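Putative 5-dehydro-2-deoxygluconokinase (Bacillus halodurans C-125, PDB 2QCV) probably phosphorylates 5-dehydro-2-deoxy-D-gluconate with ATP, a step in the breakdown of myo-inositol to acetyl-CoA, as a member of the PfkB carbohydrate kinase family. Local coordinates at residues 51-55 / 79-85; 301-306 / 318-322. All coordinates share one frame; numbering follows the deposited sequence.

In the fold
Contacts 1 and 2 follow one another along the chain of this PfkB-type kinase, in the ribokinase fold. Contact 1 joins helix 46-56 to the end of helix 71-82, close to strands 12-17 and 61-67 of the large sheet and strand 38-44 of the four-stranded sheet. Contact 2 joins the C-terminal part of helix 289-305 to helix 316-325. The centres of contact 1 and contact 2 are 19 Å apart, and the nearest atoms of contact 1 and contact 2 are about 7 Å apart. In PfkB kinases the substrate site lies between the large alpha/beta domain and a small lid sheet, which the four-stranded sheet probably is here. No ligand places either contact in that site.

Contact 1: 51-55 / 79-85; sequences VIGSS and YMRGVGV
Ile52 and Met80 bring the two backbones to 6.7 Å between CA atoms, and Ser55 and Gly84 to 6.2 Å. Residues 51-55 are helical, while 79-85 hold the end of a helix and the turn after it. Gly84, with positive phi, is the C-prime residue of a Schellman motif. Val85 N bonds to Met80 O, and Gly84 N to Arg81 O.

This turn offers Val83 O to the other helix. Ser55 OG donates to Val83 O at 2.6 Å. The donor is tilted 17° from the carbonyl plane. With chi1 at -166°, the hydroxyl swings away from the backbone N and reaches Val83. A water donates to both Ser55 OG and Gly84 O, making a second, bridged link. Ser55 has a second conformer, so both links hold for the one described.

Ile52 divides its branches. Ile52 CD1 meets the Tyr79 ring at its edge, near the ring plane, 3.9 Å from Tyr79 CE2. Ile52 CG2 lies 4.1 Å from Val83 CG2. Cutting Ile52 back to an alanine removes both branches and would probably leave a gap facing the Tyr79 ring edge and Val83 CG2. Val51 makes a second apolar patch. Val51 CG2 packs tightly on selenomethionine Met80, 3.4 Å from Met80 CE, and also meets Val85 CG1. The bend of Met80 at chi3 (88°) turns CE toward Val51.

Around this pair, Val51 and Met80 both rest on Phe63 of strand 61-67. Val51 also touches Ala16 of strand 12-17. Ile52 and Tyr79 instead share Val43 of strand 38-44, so the helix pair is packed against strands of both sheets.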
ATOM      1  N   VAL A  51      14.327 -10.408  27.568  1.00 27.45           N
ATOM      2  CA  VAL A  51      15.666 -11.034  27.497  1.00 26.60           C
ATOM      3  C   VAL A  51      16.772 -10.198  28.146  1.00 27.28           C
ATOM      4  O   VAL A  51      17.669 -10.762  28.743  1.00 27.78           O
ATOM      5  CB  VAL A  51      16.115 -11.537  26.105  1.00 29.12           C
ATOM      6  CG1 VAL A  51      15.129 -12.640  25.600  1.00 32.00           C
ATOM      7  CG2 VAL A  51      16.329 -10.402  25.096  1.00 31.24           C
ATOM      8  N   ILE A  52      16.703  -8.882  28.047  1.00 25.78           N
ATOM      9  CA  ILE A  52      17.670  -8.016  28.725  1.00 26.69           C
ATOM     10  C   ILE A  52      17.515  -8.142  30.248  1.00 26.37           C
ATOM     11  O   ILE A  52      18.501  -8.271  31.010  1.00 28.85           O
ATOM     12  CB  ILE A  52      17.497  -6.557  28.298  1.00 25.75           C
ATOM     13  CG1 ILE A  52      17.850  -6.354  26.802  1.00 28.39           C
ATOM     14  CG2 ILE A  52      18.412  -5.619  29.163  1.00 29.04           C
ATOM     15  CD1 ILE A  52      17.386  -4.972  26.188  1.00 25.77           C
ATOM     16  N   GLY A  53      16.274  -8.133  30.724  1.00 26.97           N
ATOM     17  CA  GLY A  53      16.034  -8.351  32.140  1.00 27.40           C
ATOM     18  C   GLY A  53      16.510  -9.722  32.616  1.00 28.83           C
ATOM     19  O   GLY A  53      17.067  -9.879  33.704  1.00 31.93           O
ATOM     20  N   SER A  54      16.253 -10.748  31.822  1.00 29.28           N
ATOM     21  CA  SER A  54      16.689 -12.085  32.137  1.00 27.11           C
ATOM     22  C   SER A  54      18.207 -12.184  32.250  1.00 27.94           C
ATOM     23  O   SER A  54      18.716 -12.860  33.156  1.00 28.11           O
ATOM     24  CB  SER A  54      16.199 -13.087  31.071  1.00 27.40           C
ATOM     25  OG  SER A  54      14.776 -13.161  31.090  1.00 30.92           O
ATOM     26  N   SER A  55      18.921 -11.522  31.343  1.00 28.21           N
ATOM     27  CA  SER A  55      20.389 -11.576  31.350  0.50 28.49           C
ATOM     28  C   SER A  55      20.910 -10.911  32.607  1.00 30.93           C
ATOM     29  O   SER A  55      21.851 -11.388  33.205  1.00 29.59           O
ATOM     30  CB  SER A  55      20.996 -10.893  30.121  0.50 29.24           C
ATOM     31  OG  SER A  55      22.361 -11.256  30.005  0.50 24.42           O
ATOM     32  N   TYR A  79      24.002  -3.138  22.196  1.00 29.54           N
ATOM     33  CA  TYR A  79      23.528  -3.092  23.567  1.00 28.64           C
ATOM     34  C   TYR A  79      23.164  -4.492  24.087  1.00 30.30           C
ATOM     35  O   TYR A  79      23.596  -4.903  25.170  1.00 28.41           O
ATOM     36  CB  TYR A  79      22.296  -2.182  23.711  1.00 31.37           C
ATOM     37  CG  TYR A  79      21.876  -2.087  25.163  1.00 30.15           C
ATOM     38  CD1 TYR A  79      22.482  -1.183  26.021  1.00 39.51           C
ATOM     39  CD2 TYR A  79      20.938  -2.947  25.692  1.00 28.41           C
ATOM     40  CE1 TYR A  79      22.135  -1.130  27.364  1.00 36.32           C
ATOM     41  CE2 TYR A  79      20.594  -2.903  27.027  1.00 32.55           C
ATOM     42  CZ  TYR A  79      21.208  -1.994  27.859  1.00 37.00           C
ATOM     43  OH  TYR A  79      20.840  -1.944  29.185  1.00 41.18           O
HETATM   44  N   MSE A  80      22.323  -5.214  23.344  1.00 26.47           N
HETATM   45  CA  MSE A  80      21.945  -6.560  23.757  1.00 29.74           C
HETATM   46  C   MSE A  80      23.158  -7.469  23.927  1.00 27.23           C
HETATM   47  O   MSE A  80      23.262  -8.176  24.922  1.00 29.61           O
HETATM   48  CB  MSE A  80      20.937  -7.124  22.753  1.00 28.83           C
HETATM   49  CG  MSE A  80      19.652  -6.334  22.792  1.00 31.28           C
HETATM   50 SE   MSE A  80      18.291  -7.042  21.537  0.75 40.56          SE
HETATM   51  CE  MSE A  80      17.551  -8.287  22.781  1.00 33.61           C
ATOM     52  N   ARG A  81      24.084  -7.436  22.972  1.00 26.73           N
ATOM     53  CA  ARG A  81      25.312  -8.195  23.063  1.00 29.30           C
ATOM     54  C   ARG A  81      26.123  -7.783  24.293  1.00 32.16           C
ATOM     55  O   ARG A  81      26.668  -8.625  25.012  1.00 30.06           O
ATOM     56  CB  ARG A  81      26.153  -8.007  21.807  1.00 29.25           C
ATOM     57  CG  ARG A  81      27.495  -8.739  21.877  1.00 35.55           C
ATOM     58  CD  ARG A  81      28.055  -8.995  20.518  1.00 35.90           C
ATOM     59  NE  ARG A  81      27.947  -7.821  19.665  1.00 32.47           N
ATOM     60  CZ  ARG A  81      28.769  -6.782  19.681  1.00 43.08           C
ATOM     61  NH1 ARG A  81      29.808  -6.746  20.501  1.00 41.01           N
ATOM     62  NH2 ARG A  81      28.541  -5.761  18.858  1.00 39.19           N
ATOM     63  N   GLY A  82      26.168  -6.487  24.549  1.00 30.01           N
ATOM     64  CA  GLY A  82      26.944  -5.961  25.665  1.00 32.32           C
ATOM     65  C   GLY A  82      26.378  -6.360  27.011  1.00 33.76           C
ATOM     66  O   GLY A  82      27.117  -6.405  27.973  1.00 33.40           O
ATOM     67  N   VAL A  83      25.069  -6.630  27.112  1.00 29.99           N
ATOM     68  CA  VAL A  83      24.495  -7.112  28.361  1.00 29.76           C
ATOM     69  C   VAL A  83      24.360  -8.647  28.420  1.00 29.46           C
ATOM     70  O   VAL A  83      23.761  -9.198  29.357  1.00 32.47           O
ATOM     71  CB  VAL A  83      23.135  -6.456  28.717  1.00 29.10           C
ATOM     72  CG1 VAL A  83      23.309  -5.003  28.845  1.00 31.79           C
ATOM     73  CG2 VAL A  83      22.029  -6.792  27.683  1.00 31.10           C
ATOM     74  N   GLY A  84      24.915  -9.329  27.418  1.00 26.15           N
ATOM     75  CA  GLY A  84      25.119 -10.769  27.493  1.00 29.33           C
ATOM     76  C   GLY A  84      24.030 -11.549  26.773  1.00 31.24           C
ATOM     77  O   GLY A  84      23.960 -12.768  26.913  1.00 29.26           O
ATOM     78  N   VAL A  85      23.187 -10.875  25.990  1.00 28.79           N
ATOM     79  CA  VAL A  85      22.188 -11.589  25.175  1.00 29.29           C
ATOM     80  C   VAL A  85      22.869 -12.071  23.891  1.00 28.61           C
ATOM     81  O   VAL A  85      23.624 -11.327  23.293  1.00 28.42           O
ATOM     82  CB  VAL A  85      20.960 -10.709  24.839  1.00 28.01           C
ATOM     83  CG1 VAL A  85      19.958 -11.470  23.976  1.00 27.77           C
ATOM     84  CG2 VAL A  85      20.258 -10.229  26.091  1.00 28.83           C
TER
HETATM   85  O   HOH W   1      21.933 -13.674  28.445  1.00 29.75           O

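Contact 2: 301-306 / 318-322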
ATOM      1  N   SER A 301       7.640  -3.978  40.532  1.00 28.92           N
ATOM      2  CA  SER A 301       7.677  -2.844  41.422  1.00 28.99           C
ATOM      3  C   SER A 301       8.985  -2.048  41.287  1.00 31.10           C
ATOM      4  O   SER A 301       8.962  -0.840  41.276  1.00 34.12           O
ATOM      5  CB  SER A 301       7.501  -3.288  42.867  1.00 27.69           C
ATOM      6  OG  SER A 301       7.862  -2.267  43.796  1.00 32.54           O
ATOM      7  N   ILE A 302      10.115  -2.719  41.193  1.00 31.28           N
ATOM      8  CA  ILE A 302      11.400  -2.024  41.182  1.00 31.12           C
ATOM      9  C   ILE A 302      11.551  -1.242  39.884  1.00 33.11           C
ATOM     10  O   ILE A 302      11.986  -0.069  39.884  1.00 33.37           O
ATOM     11  CB  ILE A 302      12.552  -3.024  41.333  1.00 30.96           C
ATOM     12  CG1 ILE A 302      12.535  -3.635  42.708  1.00 29.01           C
ATOM     13  CG2 ILE A 302      13.919  -2.333  41.118  1.00 31.68           C
ATOM     14  CD1 ILE A 302      13.384  -4.887  42.832  1.00 28.51           C
ATOM     15  N   VAL A 303      11.171  -1.857  38.775  1.00 32.26           N
ATOM     16  CA  VAL A 303      11.376  -1.209  37.476  1.00 34.87           C
ATOM     17  C   VAL A 303      10.553   0.071  37.361  1.00 39.43           C
ATOM     18  O   VAL A 303      11.024   1.045  36.755  1.00 43.06           O
ATOM     19  CB  VAL A 303      11.179  -2.187  36.295  1.00 34.41           C
ATOM     20  CG1 VAL A 303       9.724  -2.411  36.021  1.00 32.13           C
ATOM     21  CG2 VAL A 303      11.924  -1.682  35.062  1.00 40.98           C
ATOM     22  N   VAL A 304       9.366   0.128  37.974  1.00 36.99           N
ATOM     23  CA  VAL A 304       8.525   1.349  37.861  1.00 37.81           C
ATOM     24  C   VAL A 304       8.896   2.447  38.855  1.00 40.77           C
ATOM     25  O   VAL A 304       8.399   3.575  38.742  1.00 41.25           O
ATOM     26  CB  VAL A 304       7.022   1.028  37.955  1.00 35.85           C
ATOM     27  CG1 VAL A 304       6.667  -0.037  36.963  1.00 38.36           C
ATOM     28  CG2 VAL A 304       6.627   0.589  39.372  1.00 32.70           C
ATOM     29  N   SER A 305       9.766   2.127  39.811  1.00 40.99           N
ATOM     30  CA  SER A 305      10.119   3.050  40.891  1.00 49.17           C
ATOM     31  C   SER A 305      11.569   3.534  40.805  1.00 56.73           C
ATOM     32  O   SER A 305      11.907   4.577  41.383  1.00 57.46           O
ATOM     33  CB  SER A 305       9.879   2.397  42.241  1.00 47.56           C
ATOM     34  OG  SER A 305      10.893   1.457  42.498  1.00 52.13           O
ATOM     35  N   LYS A 306      12.412   2.738  40.132  1.00 61.28           N
ATOM     36  CA  LYS A 306      13.744   3.149  39.675  1.00 63.85           C
ATOM     37  C   LYS A 306      13.602   4.283  38.670  1.00 65.50           C
ATOM     38  O   LYS A 306      14.360   5.252  38.710  1.00 71.04           O
ATOM     39  CB  LYS A 306      14.476   1.977  39.001  1.00 62.86           C
ATOM     40  CG  LYS A 306      15.087   0.962  39.969  1.00 60.98           C
ATOM     41  CD  LYS A 306      16.560   1.209  40.220  1.00 60.64           C
ATOM     42  CE  LYS A 306      17.321  -0.103  40.453  1.00 64.17           C
ATOM     43  NZ  LYS A 306      17.580  -0.924  39.214  1.00 61.24           N
ATOM     44  N   GLU A 318      18.302  -6.963  44.452  1.00 32.95           N
ATOM     45  CA  GLU A 318      17.260  -5.964  44.694  1.00 35.75           C
ATOM     46  C   GLU A 318      15.897  -6.637  44.833  1.00 33.35           C
ATOM     47  O   GLU A 318      15.117  -6.283  45.713  1.00 31.19           O
ATOM     48  CB  GLU A 318      17.162  -4.943  43.561  1.00 35.36           C
ATOM     49  CG  GLU A 318      18.269  -3.944  43.550  1.00 40.56           C
ATOM     50  CD  GLU A 318      18.248  -3.081  42.313  1.00 44.81           C
ATOM     51  OE1 GLU A 318      17.950  -3.594  41.209  1.00 45.38           O
ATOM     52  OE2 GLU A 318      18.540  -1.873  42.450  1.00 58.16           O
ATOM     53  N   ILE A 319      15.616  -7.580  43.936  1.00 33.43           N
ATOM     54  CA  ILE A 319      14.345  -8.344  43.985  1.00 31.48           C
ATOM     55  C   ILE A 319      14.229  -9.054  45.325  1.00 29.46           C
ATOM     56  O   ILE A 319      13.213  -8.957  45.993  1.00 31.60           O
ATOM     57  CB  ILE A 319      14.222  -9.366  42.808  1.00 29.70           C
ATOM     58  CG1 ILE A 319      14.057  -8.623  41.476  1.00 30.88           C
ATOM     59  CG2 ILE A 319      13.058 -10.365  43.045  1.00 28.39           C
ATOM     60  CD1 ILE A 319      14.363  -9.446  40.227  1.00 27.97           C
ATOM     61  N   GLU A 320      15.276  -9.752  45.732  1.00 27.42           N
ATOM     62  CA  GLU A 320      15.222 -10.558  46.968  1.00 30.39           C
ATOM     63  C   GLU A 320      15.092  -9.707  48.253  1.00 31.95           C
ATOM     64  O   GLU A 320      14.359 -10.075  49.183  1.00 30.17           O
ATOM     65  CB  GLU A 320      16.375 -11.542  47.009  1.00 30.56           C
ATOM     66  CG  GLU A 320      16.150 -12.643  45.988  1.00 32.76           C
ATOM     67  CD  GLU A 320      17.284 -13.632  45.835  1.00 37.51           C
ATOM     68  OE1 GLU A 320      18.384 -13.375  46.368  1.00 39.76           O
ATOM     69  OE2 GLU A 320      17.052 -14.681  45.167  1.00 40.99           O
ATOM     70  N   ALA A 321      15.751  -8.556  48.270  1.00 30.14           N
ATOM     71  CA  ALA A 321      15.641  -7.629  49.369  1.00 31.32           C
ATOM     72  C   ALA A 321      14.193  -7.095  49.495  1.00 31.22           C
ATOM     73  O   ALA A 321      13.668  -6.901  50.604  1.00 28.28           O
ATOM     74  CB  ALA A 321      16.624  -6.485  49.166  1.00 30.97           C
ATOM     75  N   LEU A 322      13.566  -6.837  48.357  1.00 29.47           N
ATOM     76  CA  LEU A 322      12.198  -6.307  48.349  1.00 29.88           C
ATOM     77  C   LEU A 322      11.239  -7.388  48.834  1.00 30.42           C
ATOM     78  O   LEU A 322      10.308  -7.101  49.608  1.00 30.07           O
ATOM     79  CB  LEU A 322      11.820  -5.753  46.955  1.00 31.21           C
ATOM     80  CG  LEU A 322      10.518  -4.953  46.927  1.00 30.07           C
ATOM     81  CD1 LEU A 322      10.716  -3.604  47.649  1.00 33.55           C
ATOM     82  CD2 LEU A 322       9.957  -4.768  45.484  1.00 30.63           C
TER
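Ile302 and Ile319 mark the nearest approach of the two backbones, 7.5 Å between CA atoms, where helix segments 301-305 and 318-322 cross at 108° with their axes 11.2 Å apart.

That wide spacing is filled mainly by Ile302. With chi1 at -68°, CG1 turns away from the residue's own carbonyl carbon, and the chain runs on extended through chi2. CD1 therefore ends against the facing helix. Ile302 CD1 lies 3.6 Å from Glu318 O. On the neighbouring residue, Ile302 CD1 comes 4.0 Å from Ile319 CG1. It also touches Glu318 CB. The methyl thus meets both backbone and side chain.

Leu322 answers from one turn further along. Its CG is anti to the backbone N (chi1 -169°), and its CD2 branch does the touching. Leu322 CD2 lies 4.0 Å from Ile302 CG1. Leu322 runs alongside Ile302 but points the other way. The same methyl also covers Ser301, with Leu322 CD2 3.7 Å from Ser301 OG in a van der Waals contact.

A looser polar contact lies at the rim. Lys306 and Glu318 reach for each other across the gap and form a weak salt bridge, with Lys306 NZ 3.4 Å from Glu318 OE1. Lys306 is exposed and poorly ordered, so this link should carry little weight. Glu318 OE1 has a stronger partner in the backbone N of Ser315. That bond ties the carboxylate to the chain just before its helix.

Ile319 reaches beyond the pair to Tyr295 and Ala298 of helix 289-305 and to Ala278 of helix 271-284. Leu322 also touches Ala298. Helix 316-325 thus packs across the middle and C-terminal part of helix 289-305, with helix 271-284 beside them.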